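Local atomic coordinates of sugar ABC transporter, sugar-binding protein (Streptococcus pneumoniae, PDB entry 2HEU), a protein that probably binds a sugar outside the cell and hands it to a membrane ABC transporter for uptake, as other extracellular solute-binding proteins do. Residues Glu42-Lys47 against Val312-Arg317; Gly168-Asp173 against Thr240-Ala245; Thr262-Gln267 against Phe271-Phe276. All coordinates share one frame; numbering follows the deposited sequence. Where two conformers were deposited one is given.

Contact 1. Residues Glu42-Lys47 against Val312-Arg317; sequences EKENPK and VEYMTR
E44 and Y314 mark the closest backbone approach, with CA atoms 9.9 Å apart. E44 is in the last turn of helix 31-44, and N45 is the first residue to leave helical geometry. Segment 312-317 continues from helix 305-315, and R317 takes the N-cap position before helix 318-328. The gap is too wide for backbone contact, and long side chains bridge it. E44 reaches out with CG anti to the backbone N (chi1 -180°) and an extended chain. R317 comes from the opposite direction, also extended from CG to NE. Its NH1 gives a hydrogen bond of 2.8 Å to the syn lone pair of E44 OE2, within a salt bridge. E44 OE2 lies 19° out of the guanidinium plane. Within segment 312-317, E313 takes R317 side-on. R317 NH2 meets the syn lone pair of E313 OE1 at 3.0 Å. R317 NE reaches E313 OE2, also at 3.0 Å, but from above the carboxylate plane, 35° out of it. This double grip fixes the rotation of the guanidinium. Y314 CD2 lies 3.6 Å above one face of the R317 guanidinium, offset toward the rim of that group. E44 OE1 lies near the ring edge, 4.0 Å from Y314 CE2. A water joins E44 OE1 to Y314 OH, and another joins E44 OE2 to R317 NH2. R104 forms a second salt bridge with E313, and F41 packs edge-to-face on Y314. The result is a salt-bridge network over helix-helix packing in the sheet-and-helix lobe of a periplasmic-binding-protein fold.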
loop_
_atom_site.group_PDB
_atom_site.type_symbol
_atom_site.label_atom_id
_atom_site.label_comp_id
_atom_site.label_asym_id
_atom_site.label_seq_id
_atom_site.Cartn_x
_atom_site.Cartn_y
_atom_site.Cartn_z
ATOM N N GLU A 42 -17.130 8.194 -22.391
ATOM C CA GLU A 42 -17.309 8.459 -23.842
ATOM C C GLU A 42 -18.725 8.658 -24.227
ATOM O O GLU A 42 -19.020 9.409 -25.160
ATOM C CB GLU A 42 -16.699 7.331 -24.582
ATOM C CG GLU A 42 -15.147 7.278 -24.577
ATOM C CD GLU A 42 -14.521 6.086 -25.227
ATOM O OE1 GLU A 42 -15.181 5.029 -25.411
ATOM O OE2 GLU A 42 -13.326 6.128 -25.571
ATOM N N LYS A 43 -19.662 8.004 -23.587
ATOM C CA LYS A 43 -21.082 8.233 -23.862
ATOM C C LYS A 43 -21.518 9.627 -23.424
ATOM O O LYS A 43 -22.280 10.297 -24.111
ATOM C CB LYS A 43 -21.932 7.133 -23.228
ATOM C CG LYS A 43 -23.392 7.418 -23.388
ATOM C CD LYS A 43 -24.338 6.501 -22.567
ATOM C CE LYS A 43 -24.259 5.080 -23.040
ATOM N NZ LYS A 43 -25.416 4.213 -22.723
ATOM N N GLU A 44 -20.971 10.100 -22.286
ATOM C CA GLU A 44 -21.236 11.457 -21.793
ATOM C C GLU A 44 -20.581 12.500 -22.693
ATOM O O GLU A 44 -21.046 13.635 -22.751
ATOM C CB GLU A 44 -20.838 11.565 -20.337
ATOM C CG GLU A 44 -21.070 12.903 -19.729
ATOM C CD GLU A 44 -21.144 12.776 -18.187
ATOM O OE1 GLU A 44 -21.892 11.937 -17.635
ATOM O OE2 GLU A 44 -20.512 13.568 -17.579
ATOM N N ASN A 45 -19.475 12.123 -23.298
ATOM C CA ASN A 45 -18.644 13.081 -24.017
ATOM C C ASN A 45 -18.296 12.534 -25.386
ATOM O O ASN A 45 -17.243 11.970 -25.620
ATOM C CB ASN A 45 -17.318 13.392 -23.254
ATOM C CG ASN A 45 -17.587 13.948 -21.938
ATOM O OD1 ASN A 45 -17.889 15.143 -21.766
ATOM N ND2 ASN A 45 -17.464 13.064 -20.891
ATOM N N PRO A 46 -19.218 12.565 -26.360
ATOM C CA PRO A 46 -19.042 11.881 -27.626
ATOM C C PRO A 46 -17.922 12.348 -28.494
ATOM O O PRO A 46 -17.600 11.665 -29.462
ATOM C CB PRO A 46 -20.432 12.007 -28.273
ATOM C CG PRO A 46 -21.176 12.851 -27.535
ATOM C CD PRO A 46 -20.581 13.044 -26.188
ATOM N N LYS A 47 -17.356 13.494 -28.196
ATOM C CA LYS A 47 -16.216 14.065 -28.924
ATOM C C LYS A 47 -14.888 13.774 -28.174
ATOM O O LYS A 47 -13.851 14.327 -28.606
ATOM C CB LYS A 47 -16.401 15.550 -29.219
ATOM C CG LYS A 47 -17.486 15.795 -30.210
ATOM C CD LYS A 47 -17.682 17.298 -30.488
ATOM C CE LYS A 47 -18.667 17.632 -31.534
ATOM N NZ LYS A 47 -18.867 19.046 -31.764
ATOM N N VAL A 312 -9.993 12.805 -15.647
ATOM C CA VAL A 312 -9.636 12.731 -14.225
ATOM C C VAL A 312 -10.855 13.151 -13.353
ATOM O O VAL A 312 -11.208 12.468 -12.379
ATOM C CB VAL A 312 -8.439 13.558 -13.930
ATOM C CG1 VAL A 312 -8.102 13.572 -12.420
ATOM C CG2 VAL A 312 -7.198 13.033 -14.717
ATOM N N GLU A 313 -11.506 14.267 -13.730
ATOM C CA GLU A 313 -12.654 14.733 -12.958
ATOM C C GLU A 313 -13.734 13.667 -12.908
ATOM O O GLU A 313 -14.359 13.471 -11.866
ATOM C CB GLU A 313 -13.173 16.040 -13.557
ATOM C CG GLU A 313 -14.309 16.616 -12.732
ATOM C CD GLU A 313 -15.676 16.200 -13.135
ATOM O OE1 GLU A 313 -15.961 16.202 -14.362
ATOM O OE2 GLU A 313 -16.520 16.016 -12.236
ATOM N N TYR A 314 -14.014 13.013 -14.011
ATOM C CA TYR A 314 -15.043 12.048 -14.071
ATOM C C TYR A 314 -14.826 10.952 -13.006
ATOM O O TYR A 314 -15.783 10.562 -12.306
ATOM C CB TYR A 314 -15.087 11.379 -15.503
ATOM C CG TYR A 314 -16.228 10.493 -15.734
ATOM C CD1 TYR A 314 -16.105 9.138 -15.898
ATOM C CD2 TYR A 314 -17.509 11.009 -15.862
ATOM C CE1 TYR A 314 -17.141 8.338 -16.163
ATOM C CE2 TYR A 314 -18.608 10.202 -16.147
ATOM C CZ TYR A 314 -18.415 8.872 -16.272
ATOM O OH TYR A 314 -19.470 8.009 -16.478
ATOM N N MET A 315 -13.580 10.485 -12.873
ATOM C CA MET A 315 -13.304 9.427 -11.915
ATOM C C MET A 315 -13.449 9.872 -10.476
ATOM O O MET A 315 -13.603 9.012 -9.575
ATOM C CB MET A 315 -11.909 8.863 -12.209
ATOM C CG MET A 315 -11.597 7.531 -11.504
ATOM S SD MET A 315 -12.406 6.222 -12.374
ATOM C CE MET A 315 -12.769 5.987 -11.315
ATOM N N THR A 316 -13.344 11.177 -10.193
ATOM C CA THR A 316 -13.564 11.692 -8.841
ATOM C C THR A 316 -15.053 11.755 -8.417
ATOM O O THR A 316 -15.329 12.043 -7.270
ATOM C CB THR A 316 -12.918 13.036 -8.615
ATOM O OG1 THR A 316 -13.658 14.075 -9.353
ATOM C CG2 THR A 316 -11.437 13.166 -8.912
ATOM N N ARG A 317 -15.958 11.573 -9.371
ATOM C CA ARG A 317 -17.368 11.629 -9.031
ATOM C C ARG A 317 -17.751 10.380 -8.223
ATOM O O ARG A 317 -17.336 9.279 -8.581
ATOM C CB ARG A 317 -18.210 11.649 -10.306
ATOM C CG ARG A 317 -17.985 12.880 -11.129
ATOM C CD ARG A 317 -18.761 12.836 -12.400
ATOM N NE ARG A 317 -18.467 13.961 -13.230
ATOM C CZ ARG A 317 -19.085 14.248 -14.372
ATOM N NH1 ARG A 317 -20.045 13.414 -14.785
ATOM N NH2 ARG A 317 -18.682 15.235 -15.098
HETATM O O HOH W 1 -21.840 9.233 -17.029
HETATM O O HOH W 2 -20.010 16.557 -17.294
#

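Contact 2. Residues Gly168-Asp173 against Thr240-Ala245; sequences GIAGAD and TDVIGA
V242 meets the backbone of G168, I169 and A170 with one methyl group. In the conformer given, its CG1 lies 3.5 Å from I169 C and 3.5 Å from A170 N, resting against the peptide link between these two residues. G168 C is slightly farther, 3.7 Å from V242 CG1. The torsion explains the reach: CG1 is anti to the carbonyl carbon (chi1 -55°), which sends it out from the helix to the loop. The second methyl, CG2, sits between the backbone N and the carbonyl carbon. A170 CB completes the patch, 4.0 Å from V242 CG1 and 4.1 Å from V242 CG2. It thus touches both branches of the valine in this conformer.

The backbones come closest at G168 and V242, whose CA atoms are 5.1 Å apart. The I169 side chain points away from the helix and packs on P255, K230 and W234. Beyond A170 the loop makes a type I beta turn, closed by a 2.9 Å bond from D173 N to A170 O.

Further out, polar bonds hold the loop in place. G168 bonds through its backbone to M253 and through O to T254 OG1, which ties the loop to strand 253-257, an outermost strand of the three-stranded antiparallel sheet. I169 N is bonded to Q231 OE1, and D173 OD2 receives Y239 N at the start of helix 239-247, a second tie between loop and helix.

No hydrogen bond crosses between the two segments. The four touching residues are buried. The contact is therefore held by close apolar fit of a valine on loop backbone. G168 O and I169 N bond to T254 and Q231, while A170 O is used within the turn.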
loop_
_atom_site.group_PDB
_atom_site.type_symbol
_atom_site.label_atom_id
_atom_site.label_comp_id
_atom_site.label_asym_id
_atom_site.label_seq_id
_atom_site.Cartn_x
_atom_site.Cartn_y
_atom_site.Cartn_z
ATOM N N GLY A 168 0.982 -17.863 9.216
ATOM C CA GLY A 168 1.664 -18.252 7.975
ATOM C C GLY A 168 2.652 -17.165 7.585
ATOM O O GLY A 168 2.265 -16.042 7.341
ATOM N N ILE A 169 3.923 -17.500 7.547
ATOM C CA ILE A 169 5.001 -16.585 7.177
ATOM C C ILE A 169 5.695 -17.176 5.932
ATOM O O ILE A 169 6.065 -18.352 5.902
ATOM C CB ILE A 169 6.025 -16.354 8.297
ATOM C CG1 ILE A 169 5.331 -15.768 9.536
ATOM C CG2 ILE A 169 7.149 -15.476 7.855
ATOM C CD1 ILE A 169 4.715 -14.392 9.384
ATOM N N ALA A 170 5.835 -16.330 4.942
ATOM C CA ALA A 170 6.421 -16.733 3.658
ATOM C C ALA A 170 7.962 -16.477 3.734
ATOM O O ALA A 170 8.430 -15.458 3.246
ATOM C CB ALA A 170 5.802 -15.951 2.493
ATOM N N GLY A 171 8.695 -17.419 4.318
ATOM C CA GLY A 171 10.112 -17.236 4.493
ATOM C C GLY A 171 10.912 -16.963 3.221
ATOM O O GLY A 171 11.975 -16.329 3.306
ATOM N N ALA A 172 10.416 -17.461 2.094
ATOM C CA ALA A 172 11.098 -17.241 0.814
ATOM C C ALA A 172 10.738 -15.885 0.183
ATOM O O ALA A 172 11.417 -15.505 -0.777
ATOM C CB ALA A 172 10.766 -18.350 -0.164
ATOM N N ASP A 173 9.697 -15.136 0.660
ATOM C CA ASP A 173 9.269 -13.925 0.078
ATOM C C ASP A 173 9.292 -12.819 1.145
ATOM O O ASP A 173 8.281 -12.465 1.773
ATOM C CB ASP A 173 7.858 -14.066 -0.511
ATOM C CG ASP A 173 7.829 -14.816 -1.815
ATOM O OD1 ASP A 173 8.744 -14.554 -2.622
ATOM O OD2 ASP A 173 6.943 -15.513 -2.146
ATOM N N THR A 240 2.150 -17.608 -2.200
ATOM C CA THR A 240 0.960 -18.419 -2.465
ATOM C C THR A 240 0.785 -19.513 -1.422
ATOM O O THR A 240 -0.323 -19.886 -1.086
ATOM C CB THR A 240 0.968 -19.070 -3.892
ATOM O OG1 THR A 240 2.166 -19.841 -4.056
ATOM C CG2 THR A 240 0.818 -17.947 -4.916
ATOM N N ASP A 241 1.899 -20.017 -0.894
ATOM C CA ASP A 241 1.840 -21.034 0.123
ATOM C C ASP A 241 1.137 -20.482 1.354
ATOM O O ASP A 241 0.353 -21.234 1.999
ATOM C CB ASP A 241 3.224 -21.520 0.519
ATOM C CG ASP A 241 4.000 -22.215 -0.595
ATOM O OD1 ASP A 241 3.392 -22.793 -1.527
ATOM O OD2 ASP A 241 5.259 -22.223 -0.474
ATOM N N VAL A 242 1.446 -19.256 1.804
ATOM C CA VAL A 242 0.771 -18.700 3.010
ATOM C C VAL A 242 -0.617 -18.199 2.746
ATOM O O VAL A 242 -1.452 -18.260 3.660
ATOM C CB VAL A 242 1.606 -17.613 3.759
ATOM C CG1 VAL A 242 2.983 -18.249 4.081
ATOM C CG2 VAL A 242 1.721 -16.329 2.970
ATOM N N ILE A 243 -0.914 -17.723 1.553
ATOM C CA ILE A 243 -2.309 -17.449 1.189
ATOM C C ILE A 243 -3.111 -18.747 1.324
ATOM O O ILE A 243 -4.216 -18.759 1.887
ATOM C CB ILE A 243 -2.381 -16.893 -0.243
ATOM C CG1 ILE A 243 -1.740 -15.520 -0.341
ATOM C CG2 ILE A 243 -3.863 -16.942 -0.759
ATOM C CD1 ILE A 243 -2.372 -14.436 0.440
ATOM N N GLY A 244 -2.585 -19.848 0.774
ATOM C CA GLY A 244 -3.262 -21.116 0.872
ATOM C C GLY A 244 -3.378 -21.608 2.283
ATOM O O GLY A 244 -4.466 -22.063 2.709
ATOM N N ALA A 245 -2.335 -21.526 3.079
ATOM C CA ALA A 245 -2.368 -22.000 4.460
ATOM C C ALA A 245 -3.464 -21.199 5.234
ATOM O O ALA A 245 -4.201 -21.789 6.040
ATOM C CB ALA A 245 -1.043 -21.843 5.149
#

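Contact 3. Residues Thr262-Gln267 against Phe271-Phe276; sequences TAINEQ and FKIGTF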
loop_
_atom_site.group_PDB
_atom_site.type_symbol
_atom_site.label_atom_id
_atom_site.label_comp_id
_atom_site.label_asym_id
_atom_site.label_seq_id
_atom_site.Cartn_x
_atom_site.Cartn_y
_atom_site.Cartn_z
ATOM N N THR A 262 -7.898 -10.715 -2.426
ATOM C CA THR A 262 -8.319 -11.253 -3.692
ATOM C C THR A 262 -7.822 -12.690 -3.852
ATOM O O THR A 262 -8.588 -13.651 -4.178
ATOM C CB THR A 262 -7.685 -10.362 -4.775
ATOM O OG1 THR A 262 -7.969 -8.941 -4.501
ATOM C CG2 THR A 262 -8.207 -10.749 -6.142
ATOM N N ALA A 263 -6.519 -12.894 -3.554
ATOM C CA ALA A 263 -5.919 -14.205 -3.622
ATOM C C ALA A 263 -6.546 -15.153 -2.622
ATOM O O ALA A 263 -6.760 -16.347 -2.904
ATOM C CB ALA A 263 -4.417 -14.128 -3.452
ATOM N N ILE A 264 -6.782 -14.691 -1.392
ATOM C CA ILE A 264 -7.378 -15.533 -0.372
ATOM C C ILE A 264 -8.776 -15.993 -0.862
ATOM O O ILE A 264 -9.094 -17.197 -0.727
ATOM C CB ILE A 264 -7.498 -14.773 0.986
ATOM C CG1 ILE A 264 -6.081 -14.460 1.509
ATOM C CG2 ILE A 264 -8.286 -15.626 1.963
ATOM C CD1 ILE A 264 -6.108 -13.431 2.604
ATOM N N ASN A 265 -9.569 -15.102 -1.360
ATOM C CA ASN A 265 -10.965 -15.502 -1.752
ATOM C C ASN A 265 -10.942 -16.531 -2.843
ATOM O O ASN A 265 -11.871 -17.363 -2.881
ATOM C CB ASN A 265 -11.773 -14.287 -2.110
ATOM C CG ASN A 265 -12.212 -13.485 -0.935
ATOM O OD1 ASN A 265 -12.371 -14.041 0.166
ATOM N ND2 ASN A 265 -12.474 -12.224 -1.152
ATOM N N GLU A 266 -9.996 -16.541 -3.735
ATOM C CA GLU A 266 -10.035 -17.466 -4.833
ATOM C C GLU A 266 -9.656 -18.882 -4.396
ATOM O O GLU A 266 -9.718 -19.847 -5.180
ATOM C CB GLU A 266 -9.087 -16.980 -5.960
ATOM C CG GLU A 266 -9.505 -15.693 -6.610
ATOM C CD GLU A 266 -8.955 -15.478 -7.977
ATOM O OE1 GLU A 266 -8.074 -16.224 -8.400
ATOM O OE2 GLU A 266 -9.527 -14.561 -8.669
ATOM N N GLN A 267 -9.248 -19.021 -3.119
ATOM C CA GLN A 267 -9.009 -20.343 -2.529
ATOM C C GLN A 267 -10.244 -20.915 -1.843
ATOM O O GLN A 267 -10.169 -22.048 -1.330
ATOM C CB GLN A 267 -7.854 -20.204 -1.518
ATOM C CG GLN A 267 -6.557 -19.827 -2.196
ATOM C CD GLN A 267 -6.071 -20.840 -3.194
ATOM O OE1 GLN A 267 -6.277 -22.066 -3.004
ATOM N NE2 GLN A 267 -5.408 -20.407 -4.257
ATOM N N PHE A 271 -14.504 -19.908 6.186
ATOM C CA PHE A 271 -14.616 -19.082 7.414
ATOM C C PHE A 271 -14.736 -17.650 7.011
ATOM O O PHE A 271 -14.399 -17.254 5.892
ATOM C CB PHE A 271 -13.443 -19.341 8.325
ATOM C CG PHE A 271 -12.106 -18.923 7.749
ATOM C CD1 PHE A 271 -11.334 -19.801 7.039
ATOM C CD2 PHE A 271 -11.595 -17.629 7.967
ATOM C CE1 PHE A 271 -10.077 -19.407 6.503
ATOM C CE2 PHE A 271 -10.404 -17.263 7.466
ATOM C CZ PHE A 271 -9.624 -18.160 6.738
ATOM N N LYS A 272 -15.054 -16.834 8.032
ATOM C CA LYS A 272 -15.210 -15.397 7.913
ATOM C C LYS A 272 -13.872 -14.693 8.174
ATOM O O LYS A 272 -13.279 -14.791 9.254
ATOM C CB LYS A 272 -16.283 -14.928 8.878
ATOM C CG LYS A 272 -17.658 -15.401 8.411
ATOM C CD LYS A 272 -18.026 -15.176 6.891
ATOM C CE LYS A 272 -19.514 -15.329 6.549
ATOM N NZ LYS A 272 -19.661 -15.516 5.099
ATOM N N ILE A 273 -13.371 -14.007 7.173
ATOM C CA ILE A 273 -12.060 -13.346 7.256
ATOM C C ILE A 273 -12.200 -11.990 7.897
ATOM O O ILE A 273 -13.091 -11.224 7.545
ATOM C CB ILE A 273 -11.433 -13.186 5.855
ATOM C CG1 ILE A 273 -11.282 -14.544 5.178
ATOM C CG2 ILE A 273 -10.133 -12.399 5.900
ATOM C CD1 ILE A 273 -11.220 -14.434 3.673
ATOM N N GLY A 274 -11.276 -11.673 8.829
ATOM C CA GLY A 274 -11.151 -10.342 9.334
ATOM C C GLY A 274 -9.744 -9.839 9.165
ATOM O O GLY A 274 -8.814 -10.579 8.775
ATOM N N THR A 275 -9.559 -8.556 9.473
ATOM C CA THR A 275 -8.208 -7.967 9.541
ATOM C C THR A 275 -8.118 -7.104 10.814
ATOM O O THR A 275 -9.146 -6.572 11.309
ATOM C CB THR A 275 -7.900 -7.127 8.285
ATOM O OG1 THR A 275 -8.966 -6.193 8.050
ATOM C CG2 THR A 275 -7.652 -7.987 7.068
ATOM N N PHE A 276 -6.923 -6.944 11.298
ATOM C CA PHE A 276 -6.690 -5.992 12.354
ATOM C C PHE A 276 -5.416 -5.223 12.054
ATOM O O PHE A 276 -4.494 -5.653 11.354
ATOM C CB PHE A 276 -6.711 -6.598 13.762
ATOM C CG PHE A 276 -5.654 -7.628 14.078
ATOM C CD1 PHE A 276 -4.385 -7.253 14.543
ATOM C CD2 PHE A 276 -5.927 -9.013 14.031
ATOM C CE1 PHE A 276 -3.460 -8.217 14.954
ATOM C CE2 PHE A 276 -5.025 -9.956 14.422
ATOM C CZ PHE A 276 -3.788 -9.530 14.898
#
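I273 points its CD1 across to helix 260-265 and touches two successive residues there. The first is I264, whose CG2 lies 3.6 Å from I273 CD1. The two isoleucines meet methyl to methyl, with their chains set at a slant to one another. With CG1 of I264 anti to the carbonyl carbon (chi1 -65°), CG2 is the branch left to meet I273. I273 instead uses its long branch, with chi2 157° keeping CD1 extended. The second partner is N265. Its CB does not point straight at the strand, but the amide end swings in and brings OD1 to 3.7 Å from I273 CD1. This is a van der Waals contact of a methyl with an amide oxygen, not a hydrogen bond.

The unit is a helix followed by a short loop and an edge strand. Strand 273-276 is antiparallel to strand 129-134 and borders a three-stranded sheet. I264 also packs on Y132 of that central strand, and on I243 and F246 of helix 239-247. F271, just before the strand, sets its ring edge-to-face with F246. I273 packs on P345, whose O is hydrogen-bonded to T275 OG1.

How the contacts relate
Contacts 2 and 3 are neighbours, with centres 14 Å apart. They touch through I243 of helix 239-247, whose CG2 lies 3.7 Å from A263 O and 3.7 Å from I264 N. Helix 239-247 thus packs between the loop 168-173 and helix 260-265. Contact 1 is far away: its centre is 41 Å from that of contact 2 and 34 Å from that of contact 3. It lies across the chain's centre from contact 2. In sequence, both other contacts are nested between its two segments. The bound sodium ion, held by K103 and E335, is about 13 Å from the R317 side chain of contact 1. No sugar is bound in this apo form.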